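Local coordinates for transcriptional regulator, MarR family, putative (PDB 3BJA), which probably binds DNA as a dimeric winged-helix regulator of transcription, as other members of the MarR family do, at residues A[16-21]-A[114-119]; A[37-42]-A[98-103]; A[29-34]-A[74-79]; A[33-38]-A[65-70]. All coordinates share one frame; numbering follows the deposited sequence.

Interaction 1 of 4, residues A[16-21]-A[114-119]; sequences HLLQKN and ENCGCF
Asn-21 on helix 2-25 and Asn-115 late in helix 95-116 join their side-chain amides, and this is the tight part of the contact. Asn-21 ND2 donates to Asn-115 OD1 over 2.7 Å, and the donor lies almost on the extended C=O bond of Asn-115 (C=O...N angle 173°). The N-H itself points less exactly, at 152° to the acceptor, and the two amide planes are turned 59° against each other. Asn-21 CB also comes to 3.2 Å from Asn-115 OD1, so the oxygen is met by both the amide nitrogen and the methylene of the same residue.

The apolar half is looser. Leu-18, one turn before Asn-21, slides past Asn-115 and presents its CD2 branch at 4.1 Å from Asn-115 CB and 4.1 Å from Cys-116 SG. Phe-111 touches both Leu-18 and Asn-21, and Ile-11 of the second subunit also packs on Leu-18. On the solvent side, exposed Gly-117 makes no contact with 16-21.

Both amides have second partners: Asn-115 ND2 bonds back to Phe-111 O, one turn earlier, and Asn-21 ND2 also reaches Leu-138 O of the second subunit. The terminal helices of MarR proteins typically build the dimer interface, and here a polar pair sits inside it. With both ND2 groups donating and OD1 of Asn-115 accepting, the flip of the Asn-115 amide is fixed, and the intrachain pair is tied directly to the partner subunit.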
loop_
_atom_site.group_PDB
_atom_site.type_symbol
_atom_site.label_atom_id
_atom_site.label_comp_id
_atom_site.label_asym_id
_atom_site.label_seq_id
_atom_site.Cartn_x
_atom_site.Cartn_y
_atom_site.Cartn_z
ATOM N N HIS A 16 -6.981 -1.527 -2.020
ATOM C CA HIS A 16 -6.337 -2.520 -2.881
ATOM C C HIS A 16 -7.039 -2.675 -4.245
ATOM O O HIS A 16 -6.361 -2.766 -5.268
ATOM C CB HIS A 16 -6.146 -3.858 -2.177
ATOM C CG HIS A 16 -5.179 -3.804 -1.030
ATOM N ND1 HIS A 16 -5.285 -4.625 0.074
ATOM C CD2 HIS A 16 -4.109 -3.004 -0.803
ATOM C CE1 HIS A 16 -4.307 -4.347 0.919
ATOM N NE2 HIS A 16 -3.587 -3.360 0.414
ATOM N N LEU A 17 -8.372 -2.661 -4.269
ATOM C CA LEU A 17 -9.128 -2.679 -5.540
ATOM C C LEU A 17 -8.818 -1.440 -6.403
ATOM O O LEU A 17 -8.738 -1.540 -7.624
ATOM C CB LEU A 17 -10.636 -2.793 -5.304
ATOM C CG LEU A 17 -11.139 -4.138 -4.764
ATOM C CD1 LEU A 17 -12.563 -3.999 -4.209
ATOM C CD2 LEU A 17 -11.080 -5.213 -5.836
ATOM N N LEU A 18 -8.647 -0.290 -5.761
ATOM C CA LEU A 18 -8.264 0.947 -6.452
ATOM C C LEU A 18 -6.853 0.854 -7.073
ATOM O O LEU A 18 -6.680 1.374 -8.172
ATOM C CB LEU A 18 -8.392 2.194 -5.548
ATOM C CG LEU A 18 -9.782 2.701 -5.143
ATOM C CD1 LEU A 18 -9.717 3.712 -3.971
ATOM C CD2 LEU A 18 -10.487 3.302 -6.323
ATOM N N GLN A 19 -5.860 0.248 -6.397
ATOM C CA GLN A 19 -4.539 0.135 -7.017
ATOM C C GLN A 19 -4.620 -0.868 -8.188
ATOM O O GLN A 19 -4.140 -0.544 -9.294
ATOM C CB GLN A 19 -3.430 -0.149 -6.001
ATOM C CG GLN A 19 -3.322 0.920 -4.875
ATOM C CD GLN A 19 -3.090 2.364 -5.369
ATOM O OE1 GLN A 19 -1.992 2.729 -5.821
ATOM N NE2 GLN A 19 -4.126 3.191 -5.249
ATOM N N LYS A 20 -5.256 -2.025 -7.971
ATOM C CA LYS A 20 -5.482 -3.025 -9.023
ATOM C C LYS A 20 -6.081 -2.397 -10.293
ATOM O O LYS A 20 -5.548 -2.578 -11.379
ATOM C CB LYS A 20 -6.418 -4.110 -8.490
ATOM C CG LYS A 20 -6.888 -5.215 -9.473
ATOM C CD LYS A 20 -7.823 -6.188 -8.727
ATOM C CE LYS A 20 -8.676 -7.070 -9.644
ATOM N NZ LYS A 20 -9.828 -7.696 -8.883
ATOM N N ASN A 21 -7.163 -1.644 -10.122
ATOM C CA ASN A 21 -7.864 -0.985 -11.230
ATOM C C ASN A 21 -7.084 0.155 -11.903
ATOM O O ASN A 21 -7.285 0.388 -13.104
ATOM C CB ASN A 21 -9.241 -0.471 -10.777
ATOM C CG ASN A 21 -10.241 -1.591 -10.472
ATOM O OD1 ASN A 21 -9.952 -2.777 -10.602
ATOM N ND2 ASN A 21 -11.445 -1.196 -10.062
ATOM N N GLU A 114 -14.469 6.494 -13.597
ATOM C CA GLU A 114 -14.953 5.100 -13.670
ATOM C C GLU A 114 -14.910 4.320 -12.364
ATOM O O GLU A 114 -15.669 3.349 -12.223
ATOM C CB GLU A 114 -14.208 4.329 -14.775
ATOM C CG GLU A 114 -14.497 4.895 -16.197
ATOM C CD GLU A 114 -13.497 4.457 -17.284
ATOM O OE1 GLU A 114 -12.880 3.371 -17.175
ATOM O OE2 GLU A 114 -13.349 5.213 -18.275
ATOM N N ASN A 115 -14.054 4.746 -11.421
ATOM C CA ASN A 115 -13.859 4.068 -10.134
ATOM C C ASN A 115 -14.274 4.841 -8.867
ATOM O O ASN A 115 -14.591 4.193 -7.864
ATOM C CB ASN A 115 -12.401 3.618 -9.981
ATOM C CG ASN A 115 -12.002 2.546 -10.982
ATOM O OD1 ASN A 115 -11.905 1.371 -10.623
ATOM N ND2 ASN A 115 -11.781 2.939 -12.244
ATOM N N CYS A 116 -14.227 6.183 -8.891
ATOM C CA CYS A 116 -14.634 7.032 -7.747
ATOM C C CYS A 116 -15.895 7.855 -8.022
ATOM O O CYS A 116 -16.099 8.902 -7.395
ATOM C CB CYS A 116 -13.483 7.953 -7.331
ATOM S SG CYS A 116 -11.978 7.086 -6.868
ATOM N N GLY A 117 -16.742 7.393 -8.944
ATOM C CA GLY A 117 -17.954 8.121 -9.323
ATOM C C GLY A 117 -19.240 7.381 -9.032
ATOM O O GLY A 117 -20.271 7.788 -9.527
ATOM N N CYS A 118 -19.190 6.335 -8.202
ATOM C CA CYS A 118 -20.353 5.485 -7.927
ATOM C C CYS A 118 -21.351 6.008 -6.902
ATOM O O CYS A 118 -22.460 5.470 -6.826
ATOM C CB CYS A 118 -19.886 4.105 -7.478
ATOM S SG CYS A 118 -18.716 4.167 -6.123
ATOM N N PHE A 119 -20.979 7.034 -6.132
ATOM C CA PHE A 119 -21.845 7.582 -5.089
ATOM C C PHE A 119 -22.730 8.714 -5.604
ATOM O O PHE A 119 -22.414 9.371 -6.595
ATOM C CB PHE A 119 -21.000 8.089 -3.914
ATOM C CG PHE A 119 -20.166 7.027 -3.289
ATOM C CD1 PHE A 119 -20.771 6.019 -2.527
ATOM C CD2 PHE A 119 -18.779 7.006 -3.459
ATOM C CE1 PHE A 119 -20.014 4.989 -1.954
ATOM C CE2 PHE A 119 -18.002 5.981 -2.878
ATOM C CZ PHE A 119 -18.619 4.975 -2.125
#

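Interaction 2 of 4, residues A[37-42]-A[98-103]; sequences GVIQVL and EETKKQ
Gln-40 and Lys-101 converge on one carboxylate, that of Asp-105, one turn further along helix 95-116: NE2 of Gln-40 donates a hydrogen bond to OD1, and NZ of Lys-101 forms a salt bridge with OD2. Those two side chains meet each other on the way, crossing at about a right angle. Gln-40 OE1 lies 3.5 Å from Lys-101 CE and 4.0 Å from Lys-101 NZ, so the amide oxygen faces the polarised end of the lysine chain, where the nearby positive charge probably attracts it. At the other end of the amide, Gln-40 NE2 stands 4.0 Å from Lys-101 CG. The lysine is extended as far as CE and turns only at its last bond (chi4 -72°), which swings NZ round to the aspartate.

These helices belong to the winged-helix region of the MarR fold: helix 33-44 is part of its helical core, and helix 95-116 is the long helix leading from the wing toward the dimer interface. The axes of segments 37-42 and 98-103 pass 10.1 Å apart and cross at -109°, and the backbones come nearest at Ile-39 and Lys-101, with CA atoms 6.6 Å apart.

Beside the polar pair the packing is apolar. Ile-39 points at the other helix and sets its CG2 methyl 3.7 Å from Lys-101 CB, the two side chains sliding past one another. The longer branch of the isoleucine goes to Thr-100, with Ile-39 CD1 at 4.2 Å from Thr-100 CG2. Thr-100 turns its hydroxyl back to Lys-96 O within its own helix, while Leu-93 and Met-71 pack against Ile-39.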
loop_
_atom_site.group_PDB
_atom_site.type_symbol
_atom_site.label_atom_id
_atom_site.label_comp_id
_atom_site.label_asym_id
_atom_site.label_seq_id
_atom_site.Cartn_x
_atom_site.Cartn_y
_atom_site.Cartn_z
ATOM N N GLY A 37 3.314 7.220 -9.445
ATOM C CA GLY A 37 3.479 8.044 -8.248
ATOM C C GLY A 37 4.698 8.953 -8.279
ATOM O O GLY A 37 4.574 10.166 -8.034
ATOM N N VAL A 38 5.852 8.365 -8.623
ATOM C CA VAL A 38 7.137 9.091 -8.766
ATOM C C VAL A 38 7.038 10.193 -9.794
ATOM O O VAL A 38 7.520 11.301 -9.556
ATOM C CB VAL A 38 8.322 8.140 -9.181
ATOM C CG1 VAL A 38 9.591 8.933 -9.615
ATOM C CG2 VAL A 38 8.638 7.175 -8.076
ATOM N N ILE A 39 6.435 9.881 -10.942
ATOM C CA ILE A 39 6.224 10.873 -12.032
ATOM C C ILE A 39 5.350 12.058 -11.554
ATOM O O ILE A 39 5.679 13.210 -11.824
ATOM C CB ILE A 39 5.653 10.189 -13.325
ATOM C CG1 ILE A 39 6.753 9.336 -13.977
ATOM C CG2 ILE A 39 5.110 11.209 -14.314
ATOM C CD1 ILE A 39 6.264 8.444 -15.094
ATOM N N GLN A 40 4.273 11.753 -10.836
ATOM C CA GLN A 40 3.385 12.777 -10.252
ATOM C C GLN A 40 4.178 13.628 -9.248
ATOM O O GLN A 40 4.198 14.858 -9.372
ATOM C CB GLN A 40 2.125 12.158 -9.591
ATOM C CG GLN A 40 1.177 11.420 -10.565
ATOM C CD GLN A 40 0.626 12.316 -11.690
ATOM O OE1 GLN A 40 0.453 13.523 -11.512
ATOM N NE2 GLN A 40 0.339 11.719 -12.845
ATOM N N VAL A 41 4.869 12.974 -8.303
ATOM C CA VAL A 41 5.698 13.692 -7.311
ATOM C C VAL A 41 6.742 14.594 -7.989
ATOM O O VAL A 41 6.815 15.784 -7.670
ATOM C CB VAL A 41 6.406 12.736 -6.326
ATOM C CG1 VAL A 41 7.525 13.471 -5.530
ATOM C CG2 VAL A 41 5.379 12.065 -5.401
ATOM N N LEU A 42 7.503 14.037 -8.940
ATOM C CA LEU A 42 8.562 14.795 -9.651
ATOM C C LEU A 42 8.086 15.882 -10.617
ATOM O O LEU A 42 8.899 16.716 -11.029
ATOM C CB LEU A 42 9.529 13.848 -10.389
ATOM C CG LEU A 42 10.471 12.950 -9.579
ATOM C CD1 LEU A 42 11.238 12.074 -10.554
ATOM C CD2 LEU A 42 11.442 13.734 -8.689
ATOM N N GLU A 98 8.273 13.833 -18.801
ATOM C CA GLU A 98 7.382 14.986 -18.775
ATOM C C GLU A 98 6.199 14.708 -19.739
ATOM O O GLU A 98 5.037 14.967 -19.416
ATOM C CB GLU A 98 8.135 16.250 -19.220
ATOM C CG GLU A 98 7.619 17.545 -18.599
ATOM C CD GLU A 98 8.538 18.080 -17.514
ATOM O OE1 GLU A 98 9.575 18.685 -17.912
ATOM O OE2 GLU A 98 8.214 17.927 -16.302
ATOM N N GLU A 99 6.546 14.184 -20.920
ATOM C CA GLU A 99 5.606 13.778 -21.969
ATOM C C GLU A 99 4.771 12.567 -21.524
ATOM O O GLU A 99 3.573 12.519 -21.790
ATOM C CB GLU A 99 6.354 13.509 -23.308
ATOM C CG GLU A 99 6.938 14.802 -23.978
ATOM C CD GLU A 99 7.983 14.553 -25.127
ATOM O OE1 GLU A 99 8.454 13.396 -25.319
ATOM O OE2 GLU A 99 8.344 15.537 -25.844
ATOM N N THR A 100 5.403 11.603 -20.850
ATOM C CA THR A 100 4.702 10.415 -20.304
ATOM C C THR A 100 3.599 10.813 -19.308
ATOM O O THR A 100 2.522 10.212 -19.330
ATOM C CB THR A 100 5.684 9.398 -19.646
ATOM O OG1 THR A 100 6.614 8.946 -20.632
ATOM C CG2 THR A 100 4.952 8.182 -19.068
ATOM N N LYS A 101 3.865 11.823 -18.468
ATOM C CA LYS A 101 2.863 12.334 -17.521
ATOM C C LYS A 101 1.614 12.849 -18.249
ATOM O O LYS A 101 0.497 12.516 -17.852
ATOM C CB LYS A 101 3.408 13.468 -16.665
ATOM C CG LYS A 101 2.429 13.884 -15.549
ATOM C CD LYS A 101 2.801 15.210 -14.948
ATOM C CE LYS A 101 1.756 15.665 -13.925
ATOM N NZ LYS A 101 0.465 16.096 -14.548
ATOM N N LYS A 102 1.830 13.666 -19.287
ATOM C CA LYS A 102 0.760 14.235 -20.112
ATOM C C LYS A 102 -0.162 13.142 -20.654
ATOM O O LYS A 102 -1.396 13.231 -20.512
ATOM C CB LYS A 102 1.345 15.055 -21.275
ATOM N N GLN A 103 0.447 12.111 -21.243
ATOM C CA GLN A 103 -0.297 10.991 -21.816
ATOM C C GLN A 103 -1.040 10.135 -20.773
ATOM O O GLN A 103 -2.165 9.708 -21.037
ATOM C CB GLN A 103 0.610 10.128 -22.706
ATOM C CG GLN A 103 1.063 10.840 -23.995
ATOM C CD GLN A 103 2.190 10.138 -24.761
ATOM O OE1 GLN A 103 2.772 9.149 -24.311
ATOM N NE2 GLN A 103 2.515 10.679 -25.925
#

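Interaction 3 of 4, residues A[29-34]-A[74-79]; sequences YDISYV and DGYVMT
In the winged-helix domain, the loop that leads into helix 33-44 meets the turn between helix 64-73 and strand 77-81, and Tyr-76 carries the contact by pushing its phenol end against Tyr-29, Asp-30 and Ile-31. The hydroxyl faces two successive backbone carbonyls: Tyr-76 OH is 3.4 Å from Tyr-29 O and 3.8 Å from Asp-30 O. Ile-31 supplies the apolar side, its CG2 methyl approaching the ring obliquely at 4.0 Å from Tyr-76 CZ. With chi1 of 60°, CG1 of this isoleucine sits between its own N and carbonyl carbon, while CG2 takes the place beside N from which it meets the tyrosine.

Asp-30 has a left-handed backbone conformation and is exposed to solvent, forming the outer margin of the contact. The Tyr-76 ring packs on Thr-100 and takes a cation-pi contact from Lys-96, whose ammonium also binds Asp-74 O. Just before the tyrosine, Gly-75 closes helix 64-73 with positive phi in a Schellman motif and turns the chain toward the sheet. This passage from the recognition-type helix, third of the three-helix core, into the first long strand of the wing is typical of winged-helix folds.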
loop_
_atom_site.group_PDB
_atom_site.type_symbol
_atom_site.label_atom_id
_atom_site.label_comp_id
_atom_site.label_asym_id
_atom_site.label_seq_id
_atom_site.Cartn_x
_atom_site.Cartn_y
_atom_site.Cartn_z
ATOM N N TYR A 29 1.088 2.117 -20.798
ATOM C CA TYR A 29 2.296 2.961 -20.711
ATOM C C TYR A 29 3.514 2.277 -20.082
ATOM O O TYR A 29 4.501 2.956 -19.783
ATOM C CB TYR A 29 1.985 4.255 -19.940
ATOM C CG TYR A 29 0.875 5.044 -20.564
ATOM C CD1 TYR A 29 1.122 5.843 -21.671
ATOM C CD2 TYR A 29 -0.436 4.981 -20.065
ATOM C CE1 TYR A 29 0.104 6.563 -22.285
ATOM C CE2 TYR A 29 -1.467 5.701 -20.671
ATOM C CZ TYR A 29 -1.179 6.496 -21.786
ATOM O OH TYR A 29 -2.139 7.226 -22.422
ATOM N N ASP A 30 3.469 0.957 -19.880
ATOM C CA ASP A 30 4.583 0.207 -19.274
ATOM C C ASP A 30 5.070 0.748 -17.911
ATOM O O ASP A 30 6.276 0.855 -17.655
ATOM C CB ASP A 30 5.728 0.082 -20.288
ATOM C CG ASP A 30 5.294 -0.623 -21.537
ATOM O OD1 ASP A 30 4.734 -1.723 -21.406
ATOM O OD2 ASP A 30 5.525 -0.101 -22.646
ATOM N N ILE A 31 4.105 1.115 -17.074
ATOM C CA ILE A 31 4.344 1.607 -15.711
ATOM C C ILE A 31 3.265 1.057 -14.789
ATOM O O ILE A 31 2.187 0.673 -15.250
ATOM C CB ILE A 31 4.373 3.176 -15.616
ATOM C CG1 ILE A 31 3.060 3.838 -16.066
ATOM C CG2 ILE A 31 5.530 3.744 -16.435
ATOM C CD1 ILE A 31 2.945 5.316 -15.662
ATOM N N SER A 32 3.564 1.016 -13.495
ATOM C CA SER A 32 2.595 0.604 -12.455
ATOM C C SER A 32 2.350 1.811 -11.568
ATOM O O SER A 32 2.961 2.873 -11.791
ATOM C CB SER A 32 3.156 -0.548 -11.633
ATOM O OG SER A 32 4.214 -0.089 -10.807
ATOM N N TYR A 33 1.494 1.650 -10.552
ATOM C CA TYR A 33 1.172 2.757 -9.625
ATOM C C TYR A 33 2.441 3.385 -9.004
ATOM O O TYR A 33 2.524 4.610 -8.893
ATOM C CB TYR A 33 0.126 2.354 -8.529
ATOM C CG TYR A 33 0.614 1.360 -7.468
ATOM C CD1 TYR A 33 0.510 -0.027 -7.671
ATOM C CD2 TYR A 33 1.195 1.806 -6.257
ATOM C CE1 TYR A 33 0.971 -0.965 -6.705
ATOM C CE2 TYR A 33 1.665 0.883 -5.285
ATOM C CZ TYR A 33 1.541 -0.510 -5.513
ATOM O OH TYR A 33 1.989 -1.453 -4.586
ATOM N N VAL A 34 3.430 2.552 -8.652
ATOM C CA VAL A 34 4.679 3.049 -8.025
ATOM C C VAL A 34 5.452 4.022 -8.957
ATOM O O VAL A 34 5.810 5.120 -8.523
ATOM C CB VAL A 34 5.548 1.912 -7.371
ATOM C CG1 VAL A 34 5.937 0.848 -8.364
ATOM C CG2 VAL A 34 6.797 2.491 -6.695
ATOM N N ASP A 74 15.055 3.333 -18.516
ATOM C CA ASP A 74 13.811 3.537 -19.288
ATOM C C ASP A 74 13.669 4.938 -19.869
ATOM O O ASP A 74 12.860 5.137 -20.771
ATOM C CB ASP A 74 12.536 3.265 -18.446
ATOM C CG ASP A 74 12.140 1.808 -18.405
ATOM O OD1 ASP A 74 12.303 1.112 -19.432
ATOM O OD2 ASP A 74 11.638 1.343 -17.358
ATOM N N GLY A 75 14.385 5.910 -19.302
ATOM C CA GLY A 75 14.422 7.272 -19.814
ATOM C C GLY A 75 13.380 8.219 -19.274
ATOM O O GLY A 75 13.215 9.292 -19.828
ATOM N N TYR A 76 12.705 7.845 -18.189
ATOM C CA TYR A 76 11.698 8.694 -17.558
ATOM C C TYR A 76 12.339 9.745 -16.648
ATOM O O TYR A 76 11.943 10.905 -16.686
ATOM C CB TYR A 76 10.713 7.872 -16.737
ATOM C CG TYR A 76 9.961 6.791 -17.490
ATOM C CD1 TYR A 76 9.095 7.107 -18.549
ATOM C CD2 TYR A 76 10.062 5.444 -17.104
ATOM C CE1 TYR A 76 8.379 6.094 -19.236
ATOM C CE2 TYR A 76 9.344 4.430 -17.775
ATOM C CZ TYR A 76 8.511 4.761 -18.838
ATOM O OH TYR A 76 7.828 3.750 -19.467
ATOM N N VAL A 77 13.301 9.324 -15.818
ATOM C CA VAL A 77 13.996 10.201 -14.852
ATOM C C VAL A 77 15.502 10.249 -15.089
ATOM O O VAL A 77 16.069 9.355 -15.721
ATOM C CB VAL A 77 13.764 9.755 -13.379
ATOM C CG1 VAL A 77 12.269 9.638 -13.076
ATOM C CG2 VAL A 77 14.486 8.433 -13.064
HETATM N N MSE A 78 16.125 11.307 -14.563
HETATM C CA MSE A 78 17.578 11.540 -14.628
HETATM C C MSE A 78 18.095 11.867 -13.223
HETATM O O MSE A 78 17.493 12.683 -12.519
HETATM C CB MSE A 78 17.877 12.699 -15.572
HETATM C CG MSE A 78 19.351 13.047 -15.745
HETATM SE SE MSE A 78 20.457 11.516 -16.236
HETATM C CE MSE A 78 19.710 11.128 -18.016
ATOM N N THR A 79 19.195 11.224 -12.829
ATOM C CA THR A 79 19.826 11.419 -11.517
ATOM C C THR A 79 21.246 11.991 -11.667
ATOM O O THR A 79 21.963 11.684 -12.636
ATOM C CB THR A 79 19.839 10.117 -10.665
ATOM O OG1 THR A 79 20.717 9.145 -11.236
ATOM C CG2 THR A 79 18.416 9.526 -10.545
#

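Interaction 4 of 4, residues A[33-38]-A[65-70]; sequences YVQFGV and TTMIQR
The helical segments 33-38 and 65-70 cross steeply, at -78°, with their axes 11.3 Å apart, and their backbones come nearest at Gln-35 and Met-67, whose CA atoms are 8.2 Å apart. Helix 64-73 is in the position of the recognition helix of the helix-turn-helix in MarR proteins, and helix 33-44 packs behind it in the same winged-helix domain.

Met-67, present as selenomethionine, spans that wide gap and buries most of the surface on its side. Its CG stands anti to the backbone N (chi1 -167°), which carries the chain out toward helix 33-44; bends at the next two bonds then bring the SE-CE end up to Val-34 and Val-38. Val-34 meets it tip to tip, with CG2 of Val-34 at 3.3 Å from Met-67 CE, a distance short for two methyl groups and perhaps inexact. The CG2 branch of Val-38, a turn further on, packs more comfortably, 3.9 Å from Met-67 CE, as the two side chains run past each other. The terminal methyl thus touches two valines one helical turn apart, from directions roughly at right angles, and Pro-61 touches both Val-34 and Met-67.

Gln-35 crosses the selenomethionine obliquely, nearer its root. Its amide oxygen is engaged with the hydroxyl of Ser-32, the N-cap residue of its own helix, and this settles which end of the amide turns to the neighbour. The nitrogen faces the CG-SE part of the selenomethionine, with Gln-35 NE2 3.7 Å from Met-67 CG and 4.0 Å from Met-67 SE.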
loop_
_atom_site.group_PDB
_atom_site.type_symbol
_atom_site.label_atom_id
_atom_site.label_comp_id
_atom_site.label_asym_id
_atom_site.label_seq_id
_atom_site.Cartn_x
_atom_site.Cartn_y
_atom_site.Cartn_z
ATOM N N TYR A 33 1.494 1.650 -10.552
ATOM C CA TYR A 33 1.172 2.757 -9.625
ATOM C C TYR A 33 2.441 3.385 -9.004
ATOM O O TYR A 33 2.524 4.610 -8.893
ATOM C CB TYR A 33 0.126 2.354 -8.529
ATOM C CG TYR A 33 0.614 1.360 -7.468
ATOM C CD1 TYR A 33 0.510 -0.027 -7.671
ATOM C CD2 TYR A 33 1.195 1.806 -6.257
ATOM C CE1 TYR A 33 0.971 -0.965 -6.705
ATOM C CE2 TYR A 33 1.665 0.883 -5.285
ATOM C CZ TYR A 33 1.541 -0.510 -5.513
ATOM O OH TYR A 33 1.989 -1.453 -4.586
ATOM N N VAL A 34 3.430 2.552 -8.652
ATOM C CA VAL A 34 4.679 3.049 -8.025
ATOM C C VAL A 34 5.452 4.022 -8.957
ATOM O O VAL A 34 5.810 5.120 -8.523
ATOM C CB VAL A 34 5.548 1.912 -7.371
ATOM C CG1 VAL A 34 5.937 0.848 -8.364
ATOM C CG2 VAL A 34 6.797 2.491 -6.695
ATOM N N GLN A 35 5.601 3.682 -10.236
ATOM C CA GLN A 35 6.303 4.578 -11.200
ATOM C C GLN A 35 5.464 5.828 -11.497
ATOM O O GLN A 35 5.990 6.940 -11.572
ATOM C CB GLN A 35 6.697 3.874 -12.502
ATOM C CG GLN A 35 7.748 2.785 -12.339
ATOM C CD GLN A 35 7.213 1.492 -11.762
ATOM O OE1 GLN A 35 6.072 1.124 -12.011
ATOM N NE2 GLN A 35 8.040 0.792 -10.989
ATOM N N PHE A 36 4.164 5.620 -11.663
ATOM C CA PHE A 36 3.204 6.711 -11.841
ATOM C C PHE A 36 3.318 7.722 -10.690
ATOM O O PHE A 36 3.468 8.911 -10.943
ATOM C CB PHE A 36 1.785 6.135 -11.961
ATOM C CG PHE A 36 0.710 7.165 -12.085
ATOM C CD1 PHE A 36 0.519 7.842 -13.288
ATOM C CD2 PHE A 36 -0.140 7.441 -11.007
ATOM C CE1 PHE A 36 -0.491 8.804 -13.420
ATOM C CE2 PHE A 36 -1.168 8.411 -11.129
ATOM C CZ PHE A 36 -1.340 9.077 -12.335
ATOM N N GLY A 37 3.314 7.220 -9.445
ATOM C CA GLY A 37 3.479 8.044 -8.248
ATOM C C GLY A 37 4.698 8.953 -8.279
ATOM O O GLY A 37 4.574 10.166 -8.034
ATOM N N VAL A 38 5.852 8.365 -8.623
ATOM C CA VAL A 38 7.137 9.091 -8.766
ATOM C C VAL A 38 7.038 10.193 -9.794
ATOM O O VAL A 38 7.520 11.301 -9.556
ATOM C CB VAL A 38 8.322 8.140 -9.181
ATOM C CG1 VAL A 38 9.591 8.933 -9.615
ATOM C CG2 VAL A 38 8.638 7.175 -8.076
ATOM N N THR A 65 15.993 2.836 -4.707
ATOM C CA THR A 65 17.212 3.049 -5.487
ATOM C C THR A 65 17.264 2.162 -6.744
ATOM O O THR A 65 17.686 2.624 -7.817
ATOM C CB THR A 65 18.472 2.869 -4.606
ATOM O OG1 THR A 65 18.381 3.765 -3.493
ATOM C CG2 THR A 65 19.750 3.170 -5.391
ATOM N N THR A 66 16.819 0.911 -6.604
ATOM C CA THR A 66 16.762 -0.037 -7.723
ATOM C C THR A 66 15.669 0.393 -8.703
ATOM O O THR A 66 15.879 0.437 -9.920
ATOM C CB THR A 66 16.456 -1.487 -7.246
ATOM O OG1 THR A 66 17.253 -1.808 -6.095
ATOM C CG2 THR A 66 16.734 -2.501 -8.372
HETATM N N MSE A 67 14.515 0.722 -8.135
HETATM C CA MSE A 67 13.327 1.153 -8.877
HETATM C C MSE A 67 13.555 2.464 -9.676
HETATM O O MSE A 67 13.040 2.596 -10.788
HETATM C CB MSE A 67 12.128 1.207 -7.895
HETATM C CG MSE A 67 10.769 1.322 -8.513
HETATM SE SE MSE A 67 10.337 3.149 -8.792
HETATM C CE MSE A 67 9.910 3.671 -6.974
ATOM N N ILE A 68 14.318 3.407 -9.113
ATOM C CA ILE A 68 14.699 4.664 -9.812
ATOM C C ILE A 68 15.702 4.396 -10.931
ATOM O O ILE A 68 15.616 5.010 -11.984
ATOM C CB ILE A 68 15.195 5.793 -8.824
ATOM C CG1 ILE A 68 14.003 6.655 -8.352
ATOM C CG2 ILE A 68 16.170 6.760 -9.480
ATOM C CD1 ILE A 68 12.930 5.886 -7.634
ATOM N N GLN A 69 16.667 3.510 -10.692
ATOM C CA GLN A 69 17.626 3.087 -11.740
ATOM C C GLN A 69 16.947 2.495 -12.979
ATOM O O GLN A 69 17.379 2.745 -14.106
ATOM C CB GLN A 69 18.676 2.100 -11.185
ATOM C CG GLN A 69 20.012 2.762 -10.911
ATOM C CD GLN A 69 20.786 3.082 -12.204
ATOM O OE1 GLN A 69 20.905 2.243 -13.098
ATOM N NE2 GLN A 69 21.324 4.295 -12.288
ATOM N N ARG A 70 15.893 1.719 -12.740
ATOM C CA ARG A 70 15.058 1.131 -13.786
ATOM C C ARG A 70 14.397 2.258 -14.586
ATOM O O ARG A 70 14.423 2.245 -15.815
ATOM C CB ARG A 70 14.005 0.210 -13.140
ATOM C CG ARG A 70 13.112 -0.615 -14.057
ATOM C CD ARG A 70 13.930 -1.420 -15.010
ATOM N NE ARG A 70 13.276 -2.650 -15.471
ATOM C CZ ARG A 70 13.601 -3.910 -15.119
ATOM N NH1 ARG A 70 14.621 -4.202 -14.286
ATOM N NH2 ARG A 70 12.897 -4.924 -15.640
#

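Interactions 2, 3 and 4 cluster in the winged-helix domain around helix 33-44, their centres 6 to 11 Å apart, while interaction 1 lies 20 to 23 Å from them at the dimer interface. Along the chain all three are nested inside the loop closed by 16-21 and 114-119. Interactions 3 and 4 share Tyr-33 and Val-34; interactions 2 and 4 share Gly-37 and Val-38. A probable hydrogen bond from Tyr-29 OH to Gln-103 O joins interaction 3 to interaction 2. Helix 95-116 runs through interactions 1 and 2, and so links the presumed DNA-binding and dimerisation parts structurally.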